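Local coordinates for protein 433aa long hypothetical phosphoribosylglycinamide formyl transferase (Pyrococcus horikoshii, PDB 2DWC) that is of unknown precise function but belongs to the ATP-grasp proteins, with a PurT-type C-terminal region, and binds adenosine-5'-diphosphate, at residues 132-137 against 264-269; 229-234 against 258-263; 253-258 against 280-285. All blocks are in the same frame, centred on the assembly; numbering follows the deposited sequence.

Overall arrangement
Three places along helix 253-270 are taken in turn. From the N terminus, residues 132-137, leaving helix 121-132, meet 264-269 in contact 1, closing a loop of 126 intervening residues. Contact 2, between strand 225-238 and the helix middle at 258-263, is nested inside that loop. Contact 3 sets the start of the helix, 253-258, against 280-285 on strand 274-283 and the turn after it; it crosses both other contacts. Contacts 2 and 3 share Glu-258 and reach one mixed sheet, their centres about 8 Å apart, whereas contact 1 joins the far part of the helix to the connection leading toward strand 139-142.

Contact 1: residues 132-137 against 264-269; sequences AKVPTS and KRITDV
Arg-265 lies along the end of helix 121-132, its aliphatic stem running beside the carbonyl of Ala-132 and the side chain of Val-134. CD of Arg-265 comes to 3.3 Å from Ala-132 O, and CB of Arg-265 packs 3.7 Å from CG1 of Val-134. The arginine stem and Val-134 run alongside each other, pointing oppositely. With its CG anti to the carbonyl carbon (chi1 -83°) and an outstretched stem, Arg-265 carries its guanidinium out past the end of helix 121-132, where Lys-133 O lies over one face of that flat group. Arg-261, one turn earlier on the same helix, brings a second positive charge close to NE of Arg-265.

At Ala-132 the two backbones come close, its CA 5.1 Å from that of Arg-265, consistent with its small side chain. Its methyl meets Ile-266 CG1 at 3.9 Å, and Val-269 reaches over its backbone, CG2 of Val-269 standing 3.7 Å from Ala-132 CA. Just after it, Lys-133 takes positive phi (60°) and breaks the helical path. The contact thus joins helix 253-270 of the ATP-grasp fold to the bend where helix 121-132 gives way to the connection toward strand 139-142.

Beyond the bend Val-134 turns back to the helix. Its CG2 faces CD1 of Ile-266 at 4.2 Å, while Leu-128 and Ile-262 add further apolar contacts to the valine. Along the helix, Lys-264 and Asp-268 form a salt bridge one turn apart, NZ of Lys-264 to OD1 of Asp-268 at 2.7 Å. Further along the connection, Ser-137 touches adenosine-5'-diphosphate, and its OG is hydrogen-bonded to Glu-202 and Arg-125.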
loop_
_atom_site.group_PDB
_atom_site.type_symbol
_atom_site.label_atom_id
_atom_site.label_comp_id
_atom_site.label_asym_id
_atom_site.label_seq_id
_atom_site.Cartn_x
_atom_site.Cartn_y
_atom_site.Cartn_z
ATOM N N ALA B 132 -20.695 -16.892 24.289
ATOM C CA ALA B 132 -21.216 -16.267 23.081
ATOM C C ALA B 132 -22.564 -16.901 22.724
ATOM O O ALA B 132 -23.405 -16.252 22.120
ATOM C CB ALA B 132 -20.209 -16.462 21.876
ATOM N N LYS B 133 -22.716 -18.184 23.059
ATOM C CA LYS B 133 -23.929 -18.952 22.777
ATOM C C LYS B 133 -24.222 -19.014 21.296
ATOM O O LYS B 133 -25.256 -18.538 20.823
ATOM C CB LYS B 133 -25.113 -18.351 23.537
ATOM C CG LYS B 133 -24.911 -18.396 25.018
ATOM C CD LYS B 133 -26.089 -17.734 25.727
ATOM C CE LYS B 133 -25.935 -17.773 27.241
ATOM N NZ LYS B 133 -27.128 -17.148 27.903
ATOM N N VAL B 134 -23.274 -19.574 20.553
ATOM C CA VAL B 134 -23.423 -19.696 19.113
ATOM C C VAL B 134 -23.312 -21.151 18.753
ATOM O O VAL B 134 -22.698 -21.932 19.464
ATOM C CB VAL B 134 -22.319 -18.897 18.343
ATOM C CG1 VAL B 134 -22.497 -17.406 18.575
ATOM C CG2 VAL B 134 -20.949 -19.361 18.780
ATOM N N PRO B 135 -23.910 -21.540 17.625
ATOM C CA PRO B 135 -23.846 -22.939 17.208
ATOM C C PRO B 135 -22.450 -23.384 16.805
ATOM O O PRO B 135 -21.687 -22.617 16.216
ATOM C CB PRO B 135 -24.848 -23.010 16.046
ATOM C CG PRO B 135 -24.832 -21.627 15.478
ATOM C CD PRO B 135 -24.656 -20.699 16.667
ATOM N N THR B 136 -22.111 -24.617 17.149
ATOM C CA THR B 136 -20.815 -25.177 16.786
ATOM C C THR B 136 -21.022 -26.653 16.548
ATOM O O THR B 136 -22.106 -27.182 16.809
ATOM C CB THR B 136 -19.783 -25.099 17.927
ATOM O OG1 THR B 136 -20.143 -26.037 18.951
ATOM C CG2 THR B 136 -19.718 -23.706 18.529
ATOM N N SER B 137 -19.986 -27.303 16.043
ATOM C CA SER B 137 -20.015 -28.747 15.835
ATOM C C SER B 137 -20.213 -29.403 17.200
ATOM O O SER B 137 -19.832 -28.841 18.227
ATOM C CB SER B 137 -18.685 -29.220 15.257
ATOM O OG SER B 137 -17.597 -28.962 16.148
ATOM N N LYS B 264 -20.770 -11.313 15.733
ATOM C CA LYS B 264 -21.025 -10.283 16.740
ATOM C C LYS B 264 -21.084 -10.843 18.161
ATOM O O LYS B 264 -20.544 -10.239 19.104
ATOM C CB LYS B 264 -22.335 -9.541 16.413
ATOM C CG LYS B 264 -22.748 -8.447 17.423
ATOM C CD LYS B 264 -21.837 -7.253 17.390
ATOM C CE LYS B 264 -22.527 -5.985 17.946
ATOM N NZ LYS B 264 -22.932 -6.106 19.385
ATOM N N ARG B 265 -21.742 -11.989 18.313
ATOM C CA ARG B 265 -21.861 -12.611 19.641
ATOM C C ARG B 265 -20.472 -12.999 20.153
ATOM O O ARG B 265 -20.184 -12.846 21.332
ATOM C CB ARG B 265 -22.751 -13.852 19.566
ATOM C CG ARG B 265 -24.253 -13.539 19.640
ATOM C CD ARG B 265 -25.037 -14.838 19.561
ATOM N NE ARG B 265 -26.442 -14.692 19.903
ATOM C CZ ARG B 265 -26.887 -14.312 21.095
ATOM N NH1 ARG B 265 -26.028 -14.024 22.075
ATOM N NH2 ARG B 265 -28.195 -14.245 21.309
ATOM N N ILE B 266 -19.608 -13.445 19.249
ATOM C CA ILE B 266 -18.262 -13.850 19.650
ATOM C C ILE B 266 -17.392 -12.643 19.990
ATOM O O ILE B 266 -16.738 -12.617 21.028
ATOM C CB ILE B 266 -17.590 -14.674 18.559
ATOM C CG1 ILE B 266 -18.253 -16.064 18.508
ATOM C CG2 ILE B 266 -16.063 -14.817 18.851
ATOM C CD1 ILE B 266 -17.963 -16.850 17.209
ATOM N N THR B 267 -17.370 -11.650 19.114
ATOM C CA THR B 267 -16.521 -10.495 19.416
ATOM C C THR B 267 -17.024 -9.678 20.605
ATOM O O THR B 267 -16.223 -9.083 21.324
ATOM C CB THR B 267 -16.293 -9.609 18.158
ATOM O OG1 THR B 267 -17.535 -9.075 17.704
ATOM C CG2 THR B 267 -15.647 -10.458 17.033
ATOM N N ASP B 268 -18.341 -9.630 20.838
ATOM C CA ASP B 268 -18.848 -8.915 22.026
ATOM C C ASP B 268 -18.274 -9.598 23.287
ATOM O O ASP B 268 -17.997 -8.926 24.295
ATOM C CB ASP B 268 -20.387 -8.999 22.092
ATOM C CG ASP B 268 -21.078 -8.007 21.176
ATOM O OD1 ASP B 268 -22.316 -8.147 21.024
ATOM O OD2 ASP B 268 -20.420 -7.096 20.598
ATOM N N VAL B 269 -18.144 -10.924 23.265
ATOM C CA VAL B 269 -17.556 -11.611 24.419
ATOM C C VAL B 269 -16.029 -11.386 24.530
ATOM O O VAL B 269 -15.506 -11.147 25.628
ATOM C CB VAL B 269 -17.818 -13.121 24.364
ATOM C CG1 VAL B 269 -17.020 -13.836 25.464
ATOM C CG2 VAL B 269 -19.338 -13.385 24.559
#

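Contact 2: residues 229-234 against 258-263; sequences FPKPVG and EVYRIA
Phe-229 and Tyr-260 form the aromatic part of a helix-on-sheet packing within the ATP-grasp fold, where helix 253-270 lies against strand 225-238. Their rings are oblique, centroids 5.6 Å apart and planes at 43°. CB of Phe-229 makes an off-centre CH-pi contact with the Tyr-260 ring, while CB of Tyr-260 lies over one face of the Phe-229 ring, toward its rim.

Apolar packing extends this patch at both ends. Ala-263 CB sits at the edge of the Phe-229 ring, 3.7 Å from CE2 of that phenylalanine. Pro-232 crosses Tyr-260 at about a right angle, its CD 3.5 Å from Tyr-260 OH, and its CG also meets CG1 of Val-259 at 4.0 Å. Lys-231, its chain bent at chi2 (-79°), lays its CD 3.7 Å from Tyr-260 OH. Leu-336 of strand 334-337 packs on both aromatic residues.

No direct hydrogen bond joins the segments; polar links run around the phenol. NZ of Lys-231 forms a salt bridge with Glu-256, whose OE2 also hydrogen-bonds to Tyr-260 OH. Within the helix, Arg-261 NE and NH2 each meet one carboxylate oxygen of Glu-258. A water donates to both segments, lying 2.8 Å from Phe-229 O and 2.9 Å from Tyr-260 OH.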
loop_
_atom_site.group_PDB
_atom_site.type_symbol
_atom_site.label_atom_id
_atom_site.label_comp_id
_atom_site.label_asym_id
_atom_site.label_seq_id
_atom_site.Cartn_x
_atom_site.Cartn_y
_atom_site.Cartn_z
ATOM N N PHE B 229 -18.703 -4.959 10.043
ATOM C CA PHE B 229 -18.567 -6.212 9.339
ATOM C C PHE B 229 -18.303 -6.199 7.862
ATOM O O PHE B 229 -19.191 -5.799 7.061
ATOM C CB PHE B 229 -19.847 -7.042 9.551
ATOM C CG PHE B 229 -20.111 -7.370 11.002
ATOM C CD1 PHE B 229 -20.798 -6.466 11.819
ATOM C CD2 PHE B 229 -19.604 -8.531 11.546
ATOM C CE1 PHE B 229 -20.968 -6.730 13.175
ATOM C CE2 PHE B 229 -19.761 -8.815 12.906
ATOM C CZ PHE B 229 -20.447 -7.908 13.722
ATOM N N PRO B 230 -17.091 -6.631 7.453
ATOM C CA PRO B 230 -16.771 -6.690 6.018
ATOM C C PRO B 230 -17.558 -7.875 5.427
ATOM O O PRO B 230 -18.105 -8.724 6.166
ATOM C CB PRO B 230 -15.264 -7.033 5.979
ATOM C CG PRO B 230 -14.740 -6.469 7.287
ATOM C CD PRO B 230 -15.885 -6.787 8.294
ATOM N N LYS B 231 -17.581 -7.987 4.102
ATOM C CA LYS B 231 -18.247 -9.140 3.510
ATOM C C LYS B 231 -17.466 -10.411 3.899
ATOM O O LYS B 231 -16.235 -10.389 4.031
ATOM C CB LYS B 231 -18.270 -8.996 1.980
ATOM C CG LYS B 231 -19.264 -7.985 1.494
ATOM C CD LYS B 231 -20.649 -8.680 1.529
ATOM C CE LYS B 231 -21.726 -7.850 0.911
ATOM N NZ LYS B 231 -22.975 -8.690 0.808
ATOM N N PRO B 232 -18.157 -11.542 4.103
ATOM C CA PRO B 232 -17.476 -12.791 4.463
ATOM C C PRO B 232 -16.399 -13.165 3.407
ATOM O O PRO B 232 -16.570 -12.910 2.204
ATOM C CB PRO B 232 -18.627 -13.833 4.475
ATOM C CG PRO B 232 -19.818 -13.018 4.848
ATOM C CD PRO B 232 -19.625 -11.708 4.077
ATOM N N VAL B 233 -15.320 -13.783 3.859
ATOM C CA VAL B 233 -14.237 -14.197 2.978
ATOM C C VAL B 233 -14.265 -15.705 2.852
ATOM O O VAL B 233 -14.144 -16.412 3.848
ATOM C CB VAL B 233 -12.838 -13.736 3.570
ATOM C CG1 VAL B 233 -11.672 -14.489 2.918
ATOM C CG2 VAL B 233 -12.697 -12.238 3.363
ATOM N N GLY B 234 -14.442 -16.221 1.635
ATOM C CA GLY B 234 -14.395 -17.659 1.515
ATOM C C GLY B 234 -12.958 -18.181 1.387
ATOM O O GLY B 234 -12.063 -17.429 0.964
ATOM N N GLU B 258 -26.495 -14.506 9.199
ATOM C CA GLU B 258 -26.229 -15.374 10.352
ATOM C C GLU B 258 -24.721 -15.294 10.670
ATOM O O GLU B 258 -24.301 -15.361 11.839
ATOM C CB GLU B 258 -26.626 -16.810 10.015
ATOM C CG GLU B 258 -26.386 -17.830 11.101
ATOM C CD GLU B 258 -27.372 -17.711 12.284
ATOM O OE1 GLU B 258 -27.349 -18.624 13.131
ATOM O OE2 GLU B 258 -28.141 -16.722 12.366
ATOM N N VAL B 259 -23.912 -15.165 9.621
ATOM C CA VAL B 259 -22.442 -15.044 9.819
ATOM C C VAL B 259 -22.194 -13.791 10.654
ATOM O O VAL B 259 -21.454 -13.829 11.637
ATOM C CB VAL B 259 -21.711 -14.947 8.443
ATOM C CG1 VAL B 259 -20.267 -14.374 8.612
ATOM C CG2 VAL B 259 -21.646 -16.329 7.815
ATOM N N TYR B 260 -22.832 -12.678 10.298
ATOM C CA TYR B 260 -22.658 -11.440 11.067
ATOM C C TYR B 260 -23.186 -11.614 12.491
ATOM O O TYR B 260 -22.569 -11.163 13.438
ATOM C CB TYR B 260 -23.400 -10.249 10.436
ATOM C CG TYR B 260 -22.983 -9.923 9.005
ATOM C CD1 TYR B 260 -23.886 -9.361 8.094
ATOM C CD2 TYR B 260 -21.680 -10.193 8.559
ATOM C CE1 TYR B 260 -23.506 -9.083 6.784
ATOM C CE2 TYR B 260 -21.287 -9.926 7.238
ATOM C CZ TYR B 260 -22.191 -9.379 6.358
ATOM O OH TYR B 260 -21.807 -9.181 5.047
ATOM N N ARG B 261 -24.341 -12.263 12.648
ATOM C CA ARG B 261 -24.889 -12.442 13.985
ATOM C C ARG B 261 -23.958 -13.254 14.900
ATOM O O ARG B 261 -23.746 -12.894 16.077
ATOM C CB ARG B 261 -26.271 -13.152 13.873
ATOM C CG ARG B 261 -27.052 -13.233 15.201
ATOM C CD ARG B 261 -28.294 -14.157 15.086
ATOM N NE ARG B 261 -27.956 -15.581 15.029
ATOM C CZ ARG B 261 -27.531 -16.301 16.067
ATOM N NH1 ARG B 261 -27.382 -15.734 17.264
ATOM N NH2 ARG B 261 -27.277 -17.597 15.911
ATOM N N ILE B 262 -23.438 -14.356 14.373
ATOM C CA ILE B 262 -22.547 -15.244 15.143
ATOM C C ILE B 262 -21.239 -14.507 15.460
ATOM O O ILE B 262 -20.746 -14.538 16.606
ATOM C CB ILE B 262 -22.278 -16.538 14.349
ATOM C CG1 ILE B 262 -23.530 -17.430 14.442
ATOM C CG2 ILE B 262 -21.066 -17.293 14.910
ATOM C CD1 ILE B 262 -23.551 -18.553 13.513
ATOM N N ALA B 263 -20.674 -13.850 14.444
ATOM C CA ALA B 263 -19.425 -13.089 14.685
ATOM C C ALA B 263 -19.651 -12.036 15.779
ATOM O O ALA B 263 -18.829 -11.872 16.684
ATOM C CB ALA B 263 -18.940 -12.388 13.327
HETATM O O HOH W 1 -20.572 -6.558 4.793
#

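Contact 3: residues 253-258 against 280-285; sequences EKAERE and MFVKGD. With ADP (adenosine-5'-diphosphate), chain H.
The beginning of helix 253-270 packs here against the end of strand 274-283 and the turn that leads into strand 286-293. Ala-255 fits its methyl into this turn, with CB 3.4 Å from Gly-284 O and 3.9 Å from Val-282 CG1. The CA atoms of Ala-255 and Asp-285 lie 4.4 Å apart. Asp-285 lies across the stem of Lys-254: OD1 of Asp-285 is 3.0 Å from the lysine's CD and close to its CB and CG, yet NZ of Lys-254 remains 4.4 Å from that oxygen, too far for a salt bridge. The lysine chain, its outer torsions all near 180°, carries its amino group past the carboxylate. The other oxygen, OD2, is hydrogen-bonded to Ser-252 OG, which is also hydrogen-bonded to the backbone N of Ala-255.

The two strands form a beta hairpin in the ATP-grasp fold, and its residues face different partners. Met-280 and Val-282 turn toward the helix, where Met-280 packs on Val-259 and Ile-262. The ring of Phe-281 lies in the pocket of adenosine-5'-diphosphate, its CZ 3.6 Å from C5 of that ligand, and stacks with the ring of Phe-207.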
loop_
_atom_site.group_PDB
_atom_site.type_symbol
_atom_site.label_atom_id
_atom_site.label_comp_id
_atom_site.label_asym_id
_atom_site.label_seq_id
_atom_site.Cartn_x
_atom_site.Cartn_y
_atom_site.Cartn_z
ATOM N N GLU B 253 -27.987 -14.874 1.327
ATOM C CA GLU B 253 -28.172 -13.660 2.086
ATOM C C GLU B 253 -28.547 -14.043 3.521
ATOM O O GLU B 253 -28.154 -13.365 4.476
ATOM C CB GLU B 253 -29.252 -12.811 1.441
ATOM C CG GLU B 253 -29.007 -11.345 1.642
ATOM C CD GLU B 253 -29.767 -10.489 0.658
ATOM O OE1 GLU B 253 -29.682 -10.763 -0.564
ATOM O OE2 GLU B 253 -30.439 -9.533 1.104
ATOM N N LYS B 254 -29.292 -15.137 3.682
ATOM C CA LYS B 254 -29.648 -15.586 5.034
ATOM C C LYS B 254 -28.401 -16.048 5.786
ATOM O O LYS B 254 -28.201 -15.703 6.951
ATOM C CB LYS B 254 -30.649 -16.751 5.005
ATOM C CG LYS B 254 -32.060 -16.297 4.712
ATOM C CD LYS B 254 -33.094 -17.364 5.049
ATOM C CE LYS B 254 -34.497 -16.857 4.681
ATOM N NZ LYS B 254 -35.580 -17.768 5.171
ATOM N N ALA B 255 -27.566 -16.832 5.119
ATOM C CA ALA B 255 -26.342 -17.315 5.751
ATOM C C ALA B 255 -25.456 -16.115 6.089
ATOM O O ALA B 255 -24.829 -16.074 7.150
ATOM C CB ALA B 255 -25.603 -18.270 4.813
ATOM N N GLU B 256 -25.398 -15.148 5.177
ATOM C CA GLU B 256 -24.566 -13.967 5.391
ATOM C C GLU B 256 -24.980 -13.230 6.655
ATOM O O GLU B 256 -24.139 -12.829 7.469
ATOM C CB GLU B 256 -24.642 -13.021 4.186
ATOM C CG GLU B 256 -23.815 -11.762 4.340
ATOM C CD GLU B 256 -23.979 -10.830 3.186
ATOM O OE1 GLU B 256 -24.640 -11.231 2.209
ATOM O OE2 GLU B 256 -23.468 -9.697 3.251
ATOM N N ARG B 257 -26.280 -13.049 6.854
ATOM C CA ARG B 257 -26.707 -12.360 8.063
ATOM C C ARG B 257 -26.431 -13.195 9.323
ATOM O O ARG B 257 -26.202 -12.643 10.410
ATOM C CB ARG B 257 -28.201 -12.001 7.993
ATOM C CG ARG B 257 -28.553 -11.149 6.783
ATOM C CD ARG B 257 -29.927 -10.476 6.902
ATOM N NE ARG B 257 -29.846 -9.297 7.761
ATOM C CZ ARG B 257 -30.260 -9.242 9.028
ATOM N NH1 ARG B 257 -30.811 -10.302 9.618
ATOM N NH2 ARG B 257 -30.088 -8.125 9.719
ATOM N N GLU B 258 -26.495 -14.506 9.199
ATOM C CA GLU B 258 -26.229 -15.374 10.352
ATOM C C GLU B 258 -24.721 -15.294 10.670
ATOM O O GLU B 258 -24.301 -15.361 11.839
ATOM C CB GLU B 258 -26.626 -16.810 10.015
ATOM C CG GLU B 258 -26.386 -17.830 11.101
ATOM C CD GLU B 258 -27.372 -17.711 12.284
ATOM O OE1 GLU B 258 -27.349 -18.624 13.131
ATOM O OE2 GLU B 258 -28.141 -16.722 12.366
ATOM N N MET B 280 -15.992 -19.803 10.287
ATOM C CA MET B 280 -17.288 -20.477 10.324
ATOM C C MET B 280 -17.465 -21.442 9.163
ATOM O O MET B 280 -16.819 -21.300 8.123
ATOM C CB MET B 280 -18.395 -19.438 10.254
ATOM C CG MET B 280 -18.442 -18.531 11.475
ATOM S SD MET B 280 -19.711 -17.295 11.333
ATOM C CE MET B 280 -19.025 -15.881 12.093
ATOM N N PHE B 281 -18.334 -22.440 9.347
ATOM C CA PHE B 281 -18.643 -23.388 8.271
ATOM C C PHE B 281 -20.060 -23.026 7.801
ATOM O O PHE B 281 -20.928 -22.706 8.618
ATOM C CB PHE B 281 -18.656 -24.851 8.792
ATOM C CG PHE B 281 -17.366 -25.287 9.442
ATOM C CD1 PHE B 281 -16.134 -24.936 8.893
ATOM C CD2 PHE B 281 -17.384 -26.124 10.562
ATOM C CE1 PHE B 281 -14.934 -25.412 9.436
ATOM C CE2 PHE B 281 -16.201 -26.612 11.115
ATOM C CZ PHE B 281 -14.962 -26.259 10.550
ATOM N N VAL B 282 -20.296 -23.082 6.490
ATOM C CA VAL B 282 -21.614 -22.755 5.952
ATOM C C VAL B 282 -22.145 -23.874 5.065
ATOM O O VAL B 282 -21.430 -24.389 4.202
ATOM C CB VAL B 282 -21.578 -21.459 5.084
ATOM C CG1 VAL B 282 -22.993 -21.155 4.530
ATOM C CG2 VAL B 282 -21.080 -20.275 5.918
ATOM N N LYS B 283 -23.405 -24.247 5.281
ATOM C CA LYS B 283 -24.032 -25.280 4.440
ATOM C C LYS B 283 -25.440 -24.725 4.216
ATOM O O LYS B 283 -26.277 -24.759 5.117
ATOM C CB LYS B 283 -24.088 -26.624 5.173
ATOM C CG LYS B 283 -24.208 -27.811 4.214
ATOM C CD LYS B 283 -25.101 -28.881 4.769
ATOM C CE LYS B 283 -25.325 -29.970 3.731
ATOM N NZ LYS B 283 -26.599 -30.698 4.032
ATOM N N GLY B 284 -25.682 -24.160 3.036
ATOM C CA GLY B 284 -26.971 -23.550 2.779
ATOM C C GLY B 284 -27.150 -22.337 3.675
ATOM O O GLY B 284 -26.285 -21.456 3.706
ATOM N N ASP B 285 -28.252 -22.274 4.418
ATOM C CA ASP B 285 -28.488 -21.142 5.303
ATOM C C ASP B 285 -27.940 -21.434 6.710
ATOM O O ASP B 285 -27.994 -20.562 7.587
ATOM C CB ASP B 285 -29.986 -20.831 5.432
ATOM C CG ASP B 285 -30.597 -20.218 4.158
ATOM O OD1 ASP B 285 -31.810 -19.897 4.194
ATOM O OD2 ASP B 285 -29.890 -20.044 3.134
HETATM P PB ADP H . -6.501 -25.164 12.765
HETATM O O1B ADP H . -6.247 -23.750 13.120
HETATM O O2B ADP H . -6.290 -25.727 11.269
HETATM O O3B ADP H . -6.499 -26.332 13.872
HETATM P PA ADP H . -8.994 -26.450 12.726
HETATM O O1A ADP H . -8.210 -27.629 13.157
HETATM O O2A ADP H . -10.179 -26.127 13.765
HETATM O O3A ADP H . -8.105 -25.110 12.641
HETATM O "O5'" ADP H . -9.665 -26.668 11.283
HETATM C "C5'" ADP H . -8.851 -26.953 10.142
HETATM C "C4'" ADP H . -9.745 -27.476 9.019
HETATM O "O4'" ADP H . -10.192 -28.820 9.259
HETATM C "C3'" ADP H . -11.024 -26.642 8.965
HETATM O "O3'" ADP H . -10.763 -25.430 8.252
HETATM C "C2'" ADP H . -11.853 -27.588 8.101
HETATM O "O2'" ADP H . -11.325 -27.601 6.773
HETATM C "C1'" ADP H . -11.549 -28.921 8.789
HETATM N N9 ADP H . -12.415 -29.117 9.975
HETATM C C8 ADP H . -12.107 -28.830 11.235
HETATM N N7 ADP H . -13.125 -29.165 12.030
HETATM C C5 ADP H . -14.082 -29.674 11.269
HETATM C C6 ADP H . -15.358 -30.178 11.516
HETATM N N6 ADP H . -15.818 -30.263 12.759
HETATM N N1 ADP H . -16.095 -30.606 10.482
HETATM C C2 ADP H . -15.635 -30.562 9.245
HETATM N N3 ADP H . -14.427 -30.093 8.974
HETATM C C4 ADP H . -13.636 -29.645 9.954
#